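Local coordinates for minor structural protein 4 (Lactococcus phage Tuc2009, PDB 5E7T) that probably serves as a baseplate protein, with an immunoglobulin-like domain, in the multi-protein tail-tip assembly that the phage uses to attach to its host, at residues Lys24-Thr29 with Thr86-Phe91. Residues are numbered along the deposited sequence; the frame is centred on the assembly and turned at random.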
ATOM      1  N   LYS A  24     -25.536 -31.027   1.188  1.00 55.56           N
ATOM      2  CA  LYS A  24     -25.721 -32.257   1.940  1.00 55.27           C
ATOM      3  C   LYS A  24     -24.389 -32.944   2.195  1.00 61.83           C
ATOM      4  O   LYS A  24     -23.520 -32.957   1.321  1.00 60.30           O
ATOM      5  CB  LYS A  24     -26.566 -33.212   1.100  1.00 56.32           C
ATOM      6  CG  LYS A  24     -28.022 -33.218   1.447  1.00 52.19           C
ATOM      7  CD  LYS A  24     -28.879 -33.772   0.333  1.00 54.36           C
ATOM      8  CE  LYS A  24     -28.838 -35.260   0.140  1.00 62.72           C
ATOM      9  NZ  LYS A  24     -30.184 -35.789  -0.200  1.00 76.87           N
ATOM     10  N   ASN A  25     -24.276 -33.612   3.351  1.00 61.64           N
ATOM     11  CA  ASN A  25     -23.151 -34.481   3.745  1.00 62.17           C
ATOM     12  C   ASN A  25     -21.764 -33.813   3.808  1.00 67.95           C
ATOM     13  O   ASN A  25     -20.744 -34.495   3.620  1.00 68.93           O
ATOM     14  CB  ASN A  25     -23.086 -35.754   2.880  1.00 58.82           C
ATOM     15  CG  ASN A  25     -24.242 -36.678   3.107  1.00 66.00           C
ATOM     16  OD1 ASN A  25     -24.446 -37.201   4.204  1.00 62.85           O
ATOM     17  ND2 ASN A  25     -25.008 -36.918   2.067  1.00 53.47           N
ATOM     18  N   SER A  26     -21.721 -32.526   4.207  1.00 63.70           N
ATOM     19  CA  SER A  26     -20.476 -31.809   4.517  1.00 62.24           C
ATOM     20  C   SER A  26     -19.854 -32.516   5.770  1.00 66.24           C
ATOM     21  O   SER A  26     -20.548 -33.306   6.411  1.00 67.08           O
ATOM     22  CB  SER A  26     -20.787 -30.357   4.850  1.00 64.40           C
ATOM     23  OG  SER A  26     -21.874 -30.265   5.759  1.00 72.61           O
ATOM     24  N   ILE A  27     -18.569 -32.268   6.100  1.00 61.34           N
ATOM     25  CA  ILE A  27     -17.891 -32.957   7.212  1.00 60.38           C
ATOM     26  C   ILE A  27     -18.625 -32.764   8.536  1.00 63.81           C
ATOM     27  O   ILE A  27     -18.878 -31.636   8.930  1.00 63.93           O
ATOM     28  CB  ILE A  27     -16.361 -32.642   7.321  1.00 62.13           C
ATOM     29  CG1 ILE A  27     -16.045 -31.136   7.356  1.00 59.84           C
ATOM     30  CG2 ILE A  27     -15.593 -33.347   6.196  1.00 63.84           C
ATOM     31  CD1 ILE A  27     -14.993 -30.778   8.293  1.00 55.86           C
ATOM     32  N   GLY A  28     -19.016 -33.868   9.166  1.00 60.80           N
ATOM     33  CA  GLY A  28     -19.690 -33.829  10.462  1.00 61.85           C
ATOM     34  C   GLY A  28     -21.194 -34.005  10.456  1.00 66.81           C
ATOM     35  O   GLY A  28     -21.797 -34.123  11.534  1.00 69.54           O
ATOM     36  N   THR A  29     -21.805 -34.043   9.245  1.00 59.52           N
ATOM     37  CA  THR A  29     -23.246 -34.228   9.032  1.00 58.56           C
ATOM     38  C   THR A  29     -23.635 -35.602   8.436  1.00 63.30           C
ATOM     39  O   THR A  29     -24.824 -35.929   8.347  1.00 63.92           O
ATOM     40  CB  THR A  29     -23.813 -33.108   8.213  1.00 61.37           C
ATOM     41  OG1 THR A  29     -23.314 -33.248   6.894  1.00 65.12           O
ATOM     42  CG2 THR A  29     -23.478 -31.746   8.775  1.00 56.38           C
ATOM     43  N   THR A  86     -28.349 -34.284   7.782  1.00 62.34           N
ATOM     44  CA  THR A  86     -27.401 -34.352   6.667  1.00 59.89           C
ATOM     45  C   THR A  86     -27.349 -33.035   5.869  1.00 64.45           C
ATOM     46  O   THR A  86     -26.368 -32.781   5.160  1.00 64.17           O
ATOM     47  CB  THR A  86     -27.916 -35.526   5.805  1.00 60.67           C
ATOM     48  OG1 THR A  86     -26.903 -36.501   5.629  1.00 68.29           O
ATOM     49  CG2 THR A  86     -28.523 -35.113   4.481  1.00 48.45           C
ATOM     50  N   GLU A  87     -28.446 -32.231   5.952  1.00 60.00           N
ATOM     51  CA  GLU A  87     -28.670 -30.992   5.216  1.00 57.23           C
ATOM     52  C   GLU A  87     -28.185 -29.807   5.961  1.00 61.50           C
ATOM     53  O   GLU A  87     -28.448 -29.683   7.151  1.00 61.41           O
ATOM     54  CB  GLU A  87     -30.164 -30.778   4.984  1.00 58.62           C
ATOM     55  CG  GLU A  87     -30.835 -31.756   4.057  1.00 64.16           C
ATOM     56  CD  GLU A  87     -32.325 -31.507   4.011  1.00 93.92           C
ATOM     57  OE1 GLU A  87     -33.032 -32.012   4.911  1.00 96.21           O
ATOM     58  OE2 GLU A  87     -32.773 -30.733   3.134  1.00 93.52           O
ATOM     59  N   ILE A  88     -27.547 -28.884   5.243  1.00 59.21           N
ATOM     60  CA  ILE A  88     -27.088 -27.617   5.782  1.00 58.53           C
ATOM     61  C   ILE A  88     -27.476 -26.482   4.877  1.00 63.96           C
ATOM     62  O   ILE A  88     -27.325 -26.561   3.661  1.00 63.04           O
ATOM     63  CB  ILE A  88     -25.583 -27.593   6.160  1.00 60.26           C
ATOM     64  CG1 ILE A  88     -25.425 -28.157   7.552  1.00 60.64           C
ATOM     65  CG2 ILE A  88     -25.017 -26.164   6.138  1.00 60.12           C
ATOM     66  CD1 ILE A  88     -24.162 -28.216   7.979  1.00 67.99           C
ATOM     67  N   MET A  89     -27.981 -25.424   5.492  1.00 62.68           N
ATOM     68  CA  MET A  89     -28.287 -24.179   4.833  1.00 62.95           C
ATOM     69  C   MET A  89     -27.365 -23.198   5.516  1.00 65.39           C
ATOM     70  O   MET A  89     -27.393 -23.062   6.748  1.00 65.73           O
ATOM     71  CB  MET A  89     -29.738 -23.814   4.999  1.00 66.56           C
ATOM     72  CG  MET A  89     -30.217 -22.982   3.894  1.00 71.63           C
ATOM     73  SD  MET A  89     -31.996 -22.887   3.956  1.00 79.01           S
ATOM     74  CE  MET A  89     -32.436 -24.540   3.269  1.00 76.84           C
ATOM     75  N   ARG A  90     -26.456 -22.623   4.723  1.00 59.16           N
ATOM     76  CA  ARG A  90     -25.399 -21.744   5.179  1.00 57.45           C
ATOM     77  C   ARG A  90     -25.717 -20.296   4.786  1.00 63.10           C
ATOM     78  O   ARG A  90     -26.069 -20.043   3.632  1.00 64.44           O
ATOM     79  CB  ARG A  90     -24.088 -22.221   4.543  1.00 53.84           C
ATOM     80  CG  ARG A  90     -22.863 -21.587   5.135  1.00 58.65           C
ATOM     81  CD  ARG A  90     -21.704 -21.584   4.168  1.00 62.88           C
ATOM     82  NE  ARG A  90     -20.553 -20.961   4.806  1.00 66.48           N
ATOM     83  CZ  ARG A  90     -19.463 -20.543   4.179  1.00 71.67           C
ATOM     84  NH1 ARG A  90     -19.366 -20.647   2.869  1.00 44.62           N
ATOM     85  NH2 ARG A  90     -18.476 -19.976   4.862  1.00 70.16           N
ATOM     86  N   PHE A  91     -25.592 -19.351   5.746  1.00 58.05           N
ATOM     87  CA  PHE A  91     -25.861 -17.918   5.567  1.00 55.85           C
ATOM     88  C   PHE A  91     -24.582 -17.155   5.859  1.00 58.26           C
ATOM     89  O   PHE A  91     -24.103 -17.198   6.978  1.00 57.72           O
ATOM     90  CB  PHE A  91     -26.984 -17.469   6.522  1.00 57.11           C
ATOM     91  CG  PHE A  91     -28.306 -18.180   6.313  1.00 58.81           C
ATOM     92  CD1 PHE A  91     -28.502 -19.480   6.779  1.00 60.74           C
ATOM     93  CD2 PHE A  91     -29.359 -17.549   5.658  1.00 60.55           C
ATOM     94  CE1 PHE A  91     -29.713 -20.141   6.567  1.00 61.81           C
ATOM     95  CE2 PHE A  91     -30.572 -18.216   5.446  1.00 63.36           C
ATOM     96  CZ  PHE A  91     -30.739 -19.504   5.908  1.00 61.42           C
TER
HETATM   97  O   HOH W   1     -24.370 -31.026   5.028  1.00 58.14           O
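K24 and E87 form an antiparallel non-hydrogen-bonded pair where strands 17-24 and 87-94 of the beta sheet come to their shared end. Just past it, N25 N donates to T86 O at 2.9 Å, a fairly straight bond of 163° at the hydrogen. A second bond ties the side chains: T86 OG1 donates to N25 OD1, also over 2.9 Å, approaching from above the amide plane, while N25 ND2 is held by E43. K24 and E87 lie on the same face of the sheet; K24 CG also meets T86 CG2 at 3.6 Å, and K24 NZ hydrogen-bonds to the backbone O of S277 of a Minor structural protein 5 chain. The loop then folds back as a type II turn from S26 to T29. A chi1 of 70° sets T29 OG1 between its own backbone N and carbonyl carbon, from where it donates to S26 O at 2.8 Å, joining T29 N on the same face of that carbonyl. A water accepts from S26 OG and donates to T29 OG1 and T86 O, linking the turn to the residue just before strand 87-94. I88 CD1 packs against T29 CG2 at 3.7 Å, the two side chains crossing at about a right angle. The arrangement is a type II beta turn in the loop leaving strand 17-24, anchored beside the start of strand 87-94 in an immunoglobulin-like domain.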